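Local coordinates for protein hexokinase (Schistosoma mansoni, PDB 1BDG) that catalyses the ATP-dependent phosphorylation of glucose and other hexoses to their 6-phosphates, the first step of glycolysis, at residues Glu35-Gly40 with Leu386-Arg391. Residues are numbered along the deposited sequence; the frame is centred on the assembly and turned at random.
Sequences ESMRLG and LRRINR. With SO4 (sulfate ion), chain E.
Arg388 reaches from the last turn of helix 357-389 to Met37 and Arg38 on helix 23-41, joining two helices of a hexokinase-family protein, of the actin-like ATPase clan, beside the large-subdomain sheet. The two segments bury 123 Å² between them. Met37 CB lies 4.2 Å from Arg388 NE, approaching the guanidinium obliquely; its end leads away from the contact, and the buried side chain packs against Ile51 and Met53, where a flexible, unbranched chain fits well. Arg38 meets Arg388 through its CB, which lies obliquely by NH2.

The polar part centres on a sulfate, probably from the crystallisation liquor, which Lys232 also binds. Arg388 NH1 gives sulfate O2 a weak hydrogen bond (2.6 Å), but its geometry is doubtful, since the ion is modelled too close to NH2. NH1 also forms a salt bridge to Glu228 on strand 222-229, so a long, charged arginine suits a helix end facing an acidic residue of the sheet. With CG anti to the backbone N (chi1 172°) and the chain bent at chi3, Arg388 extends towards helix 23-41. Arg38 crosses it at about a right angle, and bends at chi2 and chi3 lead its guanidinium away, with Arg38 NE 6.1 Å from Arg388 NH2.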
# COMPACT_ATOMS: atom_id res chain seq x y z
N GLU A 35 -17.06 -2.80 11.13
CA GLU A 35 -18.15 -3.75 10.97
C GLU A 35 -17.71 -4.87 10.01
O GLU A 35 -18.00 -6.04 10.27
CB GLU A 35 -19.43 -3.04 10.45
CG GLU A 35 -20.10 -2.03 11.44
CD GLU A 35 -21.05 -1.00 10.75
OE1 GLU A 35 -21.77 -1.35 9.79
OE2 GLU A 35 -21.06 0.18 11.17
N SER A 36 -16.98 -4.53 8.94
CA SER A 36 -16.51 -5.53 7.95
C SER A 36 -15.40 -6.44 8.43
O SER A 36 -15.42 -7.63 8.12
CB SER A 36 -16.03 -4.86 6.67
OG SER A 36 -17.03 -4.01 6.14
N MET A 37 -14.42 -5.90 9.14
CA MET A 37 -13.32 -6.71 9.64
C MET A 37 -13.81 -7.83 10.57
O MET A 37 -13.39 -8.99 10.41
CB MET A 37 -12.30 -5.85 10.37
CG MET A 37 -11.55 -4.88 9.49
SD MET A 37 -10.35 -3.95 10.43
CE MET A 37 -9.46 -3.12 9.16
N ARG A 38 -14.71 -7.52 11.51
CA ARG A 38 -15.20 -8.58 12.39
C ARG A 38 -16.01 -9.62 11.62
O ARG A 38 -16.05 -10.79 11.99
CB ARG A 38 -15.94 -8.05 13.62
CG ARG A 38 -17.23 -7.32 13.40
CD ARG A 38 -18.27 -7.76 14.42
NE ARG A 38 -19.20 -8.73 13.83
CZ ARG A 38 -20.48 -8.46 13.56
NH1 ARG A 38 -20.99 -7.26 13.84
NH2 ARG A 38 -21.27 -9.41 13.06
N LEU A 39 -16.64 -9.21 10.52
CA LEU A 39 -17.39 -10.13 9.67
C LEU A 39 -16.41 -11.04 8.91
O LEU A 39 -16.70 -12.22 8.70
CB LEU A 39 -18.23 -9.39 8.63
CG LEU A 39 -19.57 -8.74 8.99
CD1 LEU A 39 -20.16 -8.13 7.72
CD2 LEU A 39 -20.54 -9.75 9.59
N GLY A 40 -15.26 -10.48 8.51
CA GLY A 40 -14.26 -11.25 7.77
C GLY A 40 -13.54 -12.31 8.59
O GLY A 40 -12.96 -13.25 8.03
N LEU A 386 -6.98 0.59 15.92
CA LEU A 386 -6.79 0.89 17.34
C LEU A 386 -8.05 0.53 18.14
O LEU A 386 -7.96 0.23 19.33
CB LEU A 386 -6.46 2.38 17.53
CG LEU A 386 -5.19 2.89 16.88
CD1 LEU A 386 -4.89 4.26 17.41
CD2 LEU A 386 -4.04 1.96 17.16
N ARG A 387 -9.20 0.62 17.49
CA ARG A 387 -10.46 0.28 18.14
C ARG A 387 -10.66 -1.23 18.22
O ARG A 387 -11.49 -1.71 18.98
CB ARG A 387 -11.64 0.91 17.39
CG ARG A 387 -11.71 2.40 17.56
CD ARG A 387 -13.12 2.92 17.40
NE ARG A 387 -13.12 4.36 17.17
CZ ARG A 387 -13.82 4.97 16.22
NH1 ARG A 387 -14.60 4.27 15.39
NH2 ARG A 387 -13.75 6.29 16.10
N ARG A 388 -9.89 -1.95 17.42
CA ARG A 388 -9.94 -3.40 17.39
C ARG A 388 -8.85 -3.93 18.30
O ARG A 388 -9.14 -4.57 19.30
CB ARG A 388 -9.76 -3.89 15.95
CG ARG A 388 -9.60 -5.37 15.80
CD ARG A 388 -10.15 -5.83 14.46
NE ARG A 388 -11.59 -6.11 14.51
CZ ARG A 388 -12.17 -7.11 15.18
NH1 ARG A 388 -11.45 -7.96 15.89
NH2 ARG A 388 -13.47 -7.26 15.13
N ILE A 389 -7.59 -3.65 17.97
CA ILE A 389 -6.48 -4.08 18.81
C ILE A 389 -6.81 -3.80 20.29
O ILE A 389 -6.66 -4.67 21.15
CB ILE A 389 -5.16 -3.37 18.39
CG1 ILE A 389 -4.59 -4.04 17.14
CG2 ILE A 389 -4.15 -3.36 19.50
CD1 ILE A 389 -3.11 -3.93 17.02
N ASN A 390 -7.32 -2.60 20.57
CA ASN A 390 -7.74 -2.20 21.91
C ASN A 390 -6.62 -1.99 22.95
O ASN A 390 -6.88 -1.49 24.06
CB ASN A 390 -8.84 -3.15 22.44
N ARG A 391 -5.38 -2.35 22.61
CA ARG A 391 -4.26 -2.18 23.52
C ARG A 391 -4.19 -0.70 23.88
O ARG A 391 -4.50 0.15 23.05
CB ARG A 391 -2.95 -2.59 22.83
CG ARG A 391 -2.83 -4.07 22.60
CD ARG A 391 -1.49 -4.49 21.97
NE ARG A 391 -1.44 -5.95 21.96
CZ ARG A 391 -0.42 -6.69 21.53
NH1 ARG A 391 0.68 -6.12 21.04
NH2 ARG A 391 -0.50 -8.02 21.58
S SO4 E . -14.86 -8.56 17.26
O1 SO4 E . -15.50 -7.34 16.83
O2 SO4 E . -13.47 -8.30 17.51
O3 SO4 E . -15.49 -9.02 18.47
O4 SO4 E . -14.97 -9.57 16.24